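Local atomic coordinates of putative DNA protection protein (Streptomyces coelicolor, PDB entry 4CYB), a protein that probably oxidises and binds iron as a ferritin-like Dps protein assembled from twelve subunits, a family that protects DNA. Residues L32-H46 / H58-I72. Sequence-based numbering, arbitrary orientation.
Sequences LADTRILHDLYKKYH and HLLLDKHAGEQLELI. With FE (Fe (III) ion), chain V.
H46 and H58 lie ring on ring in an offset stack, planes 14° and centroids 3.8 Å apart, while the carboxylate CG of D62 lies over the opposite face of H46, toward the rim. Each imidazole gives its ND1 hydrogen to the other's backbone oxygen, H58 O lying 2.8 Å from H46 ND1 in the H46 ring plane. With CG anti to the backbone N (chi1 169°), H46 swings toward H58 and the metal; histidine suits because ND1 fixes the ring's rotation and leaves H46 NE2 to bind the iron(III) ion at 2.5 Å. Three waters are ligands too, H58 NE2 holding one and D62 OD2 another, and D73 and E77 of a neighbouring subunit supply carboxylates. The site is consistent with the intersubunit ferroxidase centre of Dps proteins, beside two antiparallel helices (158°) of the ferritin-like four-helix bundle. K43 folds back, CD passing over A65 CB, before NZ forms a salt bridge with D62 OD1 (2.9 Å) and hydrogen-bonds D73 of that neighbour. Y42 crosses obliquely over H64, whose CB sits 3.6 Å from the phenol centroid, with L61 CD2 at the edge. Small A65 lets the helices come close; its O takes a bent bond from H39 ND1 (3.3 Å), above the carbonyl plane, and L69 CD1 makes a CH-pi contact over that ring. Q68, a knob among T35, L38, H39 and Y42, turns NE2 to Q157 and N154; OE1 accepts from a water that also reaches T35 OG1, itself bonded to V31 O. I72 spreads its branches: CG1 tight against T35 CG2, CG2 on L32 and R36, CD1 on H39 CB.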
loop_
_atom_site.group_PDB
_atom_site.type_symbol
_atom_site.label_atom_id
_atom_site.label_comp_id
_atom_site.label_asym_id
_atom_site.label_seq_id
_atom_site.Cartn_x
_atom_site.Cartn_y
_atom_site.Cartn_z
ATOM N N LEU J 32 -18.716 -12.412 -26.164
ATOM C CA LEU J 32 -18.221 -13.174 -24.966
ATOM C C LEU J 32 -17.585 -14.491 -25.393
ATOM O O LEU J 32 -16.472 -14.823 -24.941
ATOM C CB LEU J 32 -19.401 -13.394 -24.025
ATOM C CG LEU J 32 -19.183 -13.851 -22.603
ATOM C CD1 LEU J 32 -18.086 -12.983 -21.966
ATOM C CD2 LEU J 32 -20.528 -13.732 -21.898
ATOM N N ALA J 33 -18.258 -15.242 -26.283
ATOM C CA ALA J 33 -17.706 -16.514 -26.811
ATOM C C ALA J 33 -16.371 -16.275 -27.504
ATOM O O ALA J 33 -15.401 -16.989 -27.257
ATOM C CB ALA J 33 -18.723 -17.225 -27.744
ATOM N N ASP J 34 -16.280 -15.272 -28.394
ATOM C CA ASP J 34 -15.018 -14.983 -29.052
ATOM C C ASP J 34 -13.895 -14.530 -28.073
ATOM O O ASP J 34 -12.719 -14.921 -28.216
ATOM C CB ASP J 34 -15.194 -13.936 -30.146
ATOM C CG ASP J 34 -16.167 -14.402 -31.293
ATOM O OD1 ASP J 34 -16.271 -15.622 -31.568
ATOM O OD2 ASP J 34 -16.840 -13.517 -31.886
ATOM N N THR J 35 -14.293 -13.757 -27.085
ATOM C CA THR J 35 -13.357 -13.234 -26.109
ATOM C C THR J 35 -12.891 -14.377 -25.185
ATOM O O THR J 35 -11.717 -14.407 -24.788
ATOM C CB THR J 35 -13.998 -12.132 -25.260
ATOM O OG1 THR J 35 -14.357 -11.023 -26.098
ATOM C CG2 THR J 35 -12.975 -11.614 -24.192
ATOM N N ARG J 36 -13.782 -15.283 -24.826
ATOM C CA ARG J 36 -13.319 -16.530 -24.139
ATOM C C ARG J 36 -12.217 -17.291 -24.891
ATOM O O ARG J 36 -11.190 -17.678 -24.302
ATOM C CB ARG J 36 -14.476 -17.467 -23.805
ATOM C CG ARG J 36 -15.485 -16.884 -22.836
ATOM C CD ARG J 36 -15.055 -17.242 -21.428
ATOM N NE ARG J 36 -14.995 -18.679 -21.184
ATOM C CZ ARG J 36 -16.071 -19.410 -20.882
ATOM N NH1 ARG J 36 -17.275 -18.828 -20.832
ATOM N NH2 ARG J 36 -15.953 -20.727 -20.696
ATOM N N ILE J 37 -12.364 -17.436 -26.227
ATOM C CA ILE J 37 -11.311 -18.135 -26.986
ATOM C C ILE J 37 -10.016 -17.282 -26.982
ATOM O O ILE J 37 -8.928 -17.812 -26.859
ATOM C CB ILE J 37 -11.779 -18.334 -28.470
ATOM C CG1 ILE J 37 -13.092 -19.136 -28.465
ATOM C CG2 ILE J 37 -10.670 -18.993 -29.299
ATOM C CD1 ILE J 37 -12.922 -20.528 -27.878
ATOM N N LEU J 38 -10.151 -15.970 -27.111
ATOM C CA LEU J 38 -9.005 -15.073 -27.200
ATOM C C LEU J 38 -8.240 -15.050 -25.865
ATOM O O LEU J 38 -7.012 -15.126 -25.863
ATOM C CB LEU J 38 -9.432 -13.662 -27.625
ATOM C CG LEU J 38 -8.243 -12.696 -27.703
ATOM C CD1 LEU J 38 -7.115 -13.278 -28.567
ATOM C CD2 LEU J 38 -8.754 -11.357 -28.289
ATOM N N HIS J 39 -8.982 -15.089 -24.759
ATOM C CA HIS J 39 -8.300 -15.175 -23.438
ATOM C C HIS J 39 -7.439 -16.444 -23.403
ATOM O O HIS J 39 -6.278 -16.443 -22.993
ATOM C CB HIS J 39 -9.341 -15.224 -22.296
ATOM C CG HIS J 39 -8.707 -15.630 -20.977
ATOM N ND1 HIS J 39 -8.006 -14.754 -20.192
ATOM C CD2 HIS J 39 -8.545 -16.865 -20.431
ATOM C CE1 HIS J 39 -7.481 -15.438 -19.119
ATOM N NE2 HIS J 39 -7.820 -16.712 -19.260
ATOM N N ASP J 40 -8.048 -17.568 -23.775
ATOM C CA ASP J 40 -7.379 -18.844 -23.741
ATOM C C ASP J 40 -6.243 -18.924 -24.769
ATOM O O ASP J 40 -5.247 -19.579 -24.524
ATOM C CB ASP J 40 -8.403 -19.970 -23.927
ATOM C CG ASP J 40 -9.248 -20.198 -22.631
ATOM O OD1 ASP J 40 -8.939 -19.598 -21.530
ATOM O OD2 ASP J 40 -10.233 -20.985 -22.700
ATOM N N LEU J 41 -6.346 -18.225 -25.909
ATOM C CA LEU J 41 -5.183 -18.149 -26.816
ATOM C C LEU J 41 -4.015 -17.362 -26.176
ATOM O O LEU J 41 -2.861 -17.756 -26.284
ATOM C CB LEU J 41 -5.587 -17.441 -28.145
ATOM C CG LEU J 41 -6.352 -18.214 -29.218
ATOM C CD1 LEU J 41 -6.600 -17.184 -30.314
ATOM C CD2 LEU J 41 -5.440 -19.370 -29.700
ATOM N N TYR J 42 -4.312 -16.278 -25.474
ATOM C CA TYR J 42 -3.250 -15.500 -24.878
ATOM C C TYR J 42 -2.593 -16.345 -23.769
ATOM O O TYR J 42 -1.380 -16.348 -23.678
ATOM C CB TYR J 42 -3.817 -14.203 -24.275
ATOM C CG TYR J 42 -3.699 -13.057 -25.188
ATOM C CD1 TYR J 42 -2.440 -12.558 -25.524
ATOM C CD2 TYR J 42 -4.858 -12.460 -25.734
ATOM C CE1 TYR J 42 -2.312 -11.474 -26.354
ATOM C CE2 TYR J 42 -4.737 -11.376 -26.596
ATOM C CZ TYR J 42 -3.464 -10.919 -26.894
ATOM O OH TYR J 42 -3.298 -9.825 -27.718
ATOM N N LYS J 43 -3.370 -17.072 -22.950
ATOM C CA LYS J 43 -2.764 -17.955 -21.911
ATOM C C LYS J 43 -1.976 -19.133 -22.547
ATOM O O LYS J 43 -0.852 -19.430 -22.169
ATOM C CB LYS J 43 -3.810 -18.556 -20.936
ATOM C CG LYS J 43 -4.462 -17.545 -19.977
ATOM C CD LYS J 43 -3.430 -16.758 -19.111
ATOM C CE LYS J 43 -2.597 -17.736 -18.218
ATOM N NZ LYS J 43 -1.868 -16.888 -17.234
ATOM N N LYS J 44 -2.531 -19.731 -23.595
ATOM C CA LYS J 44 -1.784 -20.749 -24.375
ATOM C C LYS J 44 -0.396 -20.255 -24.795
ATOM O O LYS J 44 0.607 -20.938 -24.562
ATOM C CB LYS J 44 -2.615 -21.270 -25.571
ATOM C CG LYS J 44 -1.914 -22.318 -26.521
ATOM C CD LYS J 44 -2.740 -22.497 -27.826
ATOM C CE LYS J 44 -2.023 -23.292 -28.946
ATOM N NZ LYS J 44 -2.016 -24.747 -28.595
ATOM N N TYR J 45 -0.313 -19.075 -25.391
ATOM C CA TYR J 45 0.945 -18.605 -25.906
ATOM C C TYR J 45 1.846 -18.065 -24.761
ATOM O O TYR J 45 3.025 -18.129 -24.869
ATOM C CB TYR J 45 0.653 -17.542 -26.967
ATOM C CG TYR J 45 -0.072 -18.127 -28.182
ATOM C CD1 TYR J 45 0.174 -19.473 -28.598
ATOM C CD2 TYR J 45 -0.956 -17.358 -28.928
ATOM C CE1 TYR J 45 -0.450 -20.025 -29.718
ATOM C CE2 TYR J 45 -1.644 -17.925 -30.021
ATOM C CZ TYR J 45 -1.376 -19.223 -30.421
ATOM O OH TYR J 45 -2.029 -19.722 -31.519
ATOM N N HIS J 46 1.261 -17.531 -23.681
ATOM C CA HIS J 46 2.025 -17.180 -22.445
ATOM C C HIS J 46 2.767 -18.435 -22.007
ATOM O O HIS J 46 3.950 -18.329 -21.653
ATOM C CB HIS J 46 1.016 -16.712 -21.376
ATOM C CG HIS J 46 1.564 -16.557 -19.949
ATOM N ND1 HIS J 46 2.373 -15.541 -19.602
ATOM C CD2 HIS J 46 1.296 -17.275 -18.787
ATOM C CE1 HIS J 46 2.599 -15.557 -18.244
ATOM N NE2 HIS J 46 1.960 -16.644 -17.744
ATOM N N HIS J 58 6.203 -13.461 -22.876
ATOM C CA HIS J 58 5.515 -14.145 -21.762
ATOM C C HIS J 58 4.786 -13.100 -20.909
ATOM O O HIS J 58 3.609 -13.264 -20.587
ATOM C CB HIS J 58 6.567 -14.921 -21.007
ATOM C CG HIS J 58 6.077 -15.604 -19.745
ATOM N ND1 HIS J 58 5.462 -16.793 -19.784
ATOM C CD2 HIS J 58 6.189 -15.245 -18.408
ATOM C CE1 HIS J 58 5.229 -17.222 -18.486
ATOM N NE2 HIS J 58 5.684 -16.264 -17.652
ATOM N N LEU J 59 5.457 -12.014 -20.571
ATOM C CA LEU J 59 4.829 -10.925 -19.795
ATOM C C LEU J 59 3.741 -10.177 -20.523
ATOM O O LEU J 59 2.667 -9.927 -19.967
ATOM C CB LEU J 59 5.874 -9.888 -19.373
ATOM C CG LEU J 59 6.838 -10.537 -18.324
ATOM C CD1 LEU J 59 7.870 -9.493 -17.928
ATOM C CD2 LEU J 59 6.141 -11.160 -17.108
ATOM N N LEU J 60 4.004 -9.865 -21.773
ATOM C CA LEU J 60 3.047 -9.108 -22.574
ATOM C C LEU J 60 1.783 -9.905 -22.782
ATOM O O LEU J 60 0.670 -9.369 -22.649
ATOM C CB LEU J 60 3.648 -8.807 -23.950
ATOM C CG LEU J 60 2.657 -8.059 -24.871
ATOM C CD1 LEU J 60 2.297 -6.654 -24.345
ATOM C CD2 LEU J 60 3.298 -7.958 -26.244
ATOM N N LEU J 61 1.926 -11.195 -23.079
ATOM C CA LEU J 61 0.739 -12.022 -23.292
ATOM C C LEU J 61 -0.061 -12.177 -22.010
ATOM O O LEU J 61 -1.283 -12.193 -22.050
ATOM C CB LEU J 61 1.129 -13.405 -23.849
ATOM C CG LEU J 61 1.908 -13.349 -25.183
ATOM C CD1 LEU J 61 2.476 -14.694 -25.612
ATOM C CD2 LEU J 61 1.093 -12.804 -26.296
ATOM N N ASP J 62 0.619 -12.294 -20.854
ATOM C CA ASP J 62 -0.150 -12.313 -19.623
ATOM C C ASP J 62 -0.876 -10.993 -19.314
ATOM O O ASP J 62 -1.964 -11.021 -18.729
ATOM C CB ASP J 62 0.746 -12.695 -18.450
ATOM C CG ASP J 62 0.018 -13.495 -17.419
ATOM O OD1 ASP J 62 -0.944 -14.237 -17.760
ATOM O OD2 ASP J 62 0.438 -13.390 -16.279
ATOM N N LYS J 63 -0.273 -9.848 -19.671
ATOM C CA LYS J 63 -0.891 -8.569 -19.422
ATOM C C LYS J 63 -2.184 -8.567 -20.253
ATOM O O LYS J 63 -3.253 -8.187 -19.767
ATOM C CB LYS J 63 0.047 -7.469 -19.906
ATOM C CG LYS J 63 -0.607 -6.078 -19.758
ATOM C CD LYS J 63 0.226 -5.058 -20.528
ATOM C CE LYS J 63 -0.328 -3.661 -20.236
ATOM N NZ LYS J 63 -1.444 -3.277 -21.165
ATOM N N HIS J 64 -2.079 -9.007 -21.513
ATOM C CA HIS J 64 -3.296 -9.019 -22.354
ATOM C C HIS J 64 -4.344 -10.014 -21.896
ATOM O O HIS J 64 -5.558 -9.674 -21.892
ATOM C CB HIS J 64 -2.970 -9.225 -23.851
ATOM C CG HIS J 64 -2.230 -8.110 -24.449
ATOM N ND1 HIS J 64 -2.009 -8.022 -25.797
ATOM C CD2 HIS J 64 -1.719 -6.950 -23.891
ATOM C CE1 HIS J 64 -1.332 -6.904 -26.054
ATOM N NE2 HIS J 64 -1.187 -6.224 -24.902
ATOM N N ALA J 65 -3.920 -11.190 -21.434
ATOM C CA ALA J 65 -4.875 -12.183 -20.899
ATOM C C ALA J 65 -5.635 -11.594 -19.710
ATOM O O ALA J 65 -6.857 -11.741 -19.630
ATOM C CB ALA J 65 -4.134 -13.448 -20.438
ATOM N N GLY J 66 -4.935 -10.944 -18.763
ATOM C CA GLY J 66 -5.614 -10.368 -17.597
ATOM C C GLY J 66 -6.652 -9.336 -18.004
ATOM O O GLY J 66 -7.723 -9.285 -17.457
ATOM N N GLU J 67 -6.335 -8.546 -19.017
ATOM C CA GLU J 67 -7.301 -7.558 -19.509
ATOM C C GLU J 67 -8.503 -8.222 -20.184
ATOM O O GLU J 67 -9.655 -7.780 -19.953
ATOM C CB GLU J 67 -6.571 -6.585 -20.451
ATOM C CG GLU J 67 -5.642 -5.611 -19.682
ATOM C CD GLU J 67 -4.637 -4.881 -20.610
ATOM O OE1 GLU J 67 -4.667 -5.082 -21.846
ATOM O OE2 GLU J 67 -3.736 -4.150 -20.098
ATOM N N GLN J 68 -8.259 -9.299 -20.949
ATOM C CA GLN J 68 -9.363 -10.030 -21.602
ATOM C C GLN J 68 -10.230 -10.713 -20.553
ATOM O O GLN J 68 -11.457 -10.758 -20.667
ATOM C CB GLN J 68 -8.845 -11.084 -22.577
ATOM C CG GLN J 68 -8.119 -10.445 -23.805
ATOM C CD GLN J 68 -9.079 -9.794 -24.825
ATOM O OE1 GLN J 68 -10.276 -10.074 -24.844
ATOM N NE2 GLN J 68 -8.529 -8.905 -25.689
ATOM N N LEU J 69 -9.611 -11.234 -19.480
ATOM C CA LEU J 69 -10.437 -11.889 -18.465
ATOM C C LEU J 69 -11.377 -10.883 -17.794
ATOM O O LEU J 69 -12.501 -11.246 -17.429
ATOM C CB LEU J 69 -9.496 -12.498 -17.352
ATOM C CG LEU J 69 -10.231 -13.361 -16.300
ATOM C CD1 LEU J 69 -10.592 -14.705 -16.968
ATOM C CD2 LEU J 69 -9.263 -13.534 -15.123
ATOM N N GLU J 70 -10.917 -9.657 -17.552
ATOM C CA GLU J 70 -11.755 -8.635 -16.952
ATOM C C GLU J 70 -12.903 -8.243 -17.954
ATOM O O GLU J 70 -14.054 -8.060 -17.541
ATOM C CB GLU J 70 -10.952 -7.391 -16.484
ATOM C CG GLU J 70 -11.957 -6.241 -16.212
ATOM C CD GLU J 70 -11.464 -4.948 -15.529
ATOM O OE1 GLU J 70 -10.297 -4.528 -15.725
ATOM O OE2 GLU J 70 -12.291 -4.332 -14.793
ATOM N N LEU J 71 -12.580 -8.155 -19.232
ATOM C CA LEU J 71 -13.668 -7.949 -20.258
ATOM C C LEU J 71 -14.734 -9.081 -20.230
ATOM O O LEU J 71 -15.919 -8.819 -20.303
ATOM C CB LEU J 71 -13.095 -7.856 -21.666
ATOM C CG LEU J 71 -12.251 -6.632 -22.013
ATOM C CD1 LEU J 71 -11.733 -6.764 -23.477
ATOM C CD2 LEU J 71 -13.052 -5.350 -21.740
ATOM N N ILE J 72 -14.311 -10.339 -20.126
ATOM C CA ILE J 72 -15.237 -11.473 -20.052
ATOM C C ILE J 72 -16.207 -11.253 -18.882
ATOM O O ILE J 72 -17.423 -11.387 -19.038
ATOM C CB ILE J 72 -14.474 -12.824 -19.869
ATOM C CG1 ILE J 72 -13.776 -13.190 -21.188
ATOM C CG2 ILE J 72 -15.364 -13.959 -19.318
ATOM C CD1 ILE J 72 -12.629 -14.139 -21.021
HETATM FE FE FE V . 2.126 -17.327 -15.370
HETATM O O HOH W 1 -12.388 -9.041 -26.367
HETATM O O HOH W 2 3.883 -15.779 -15.410
HETATM O O HOH W 3 0.307 -15.777 -15.056
HETATM O O HOH W 4 2.920 -17.021 -13.101
#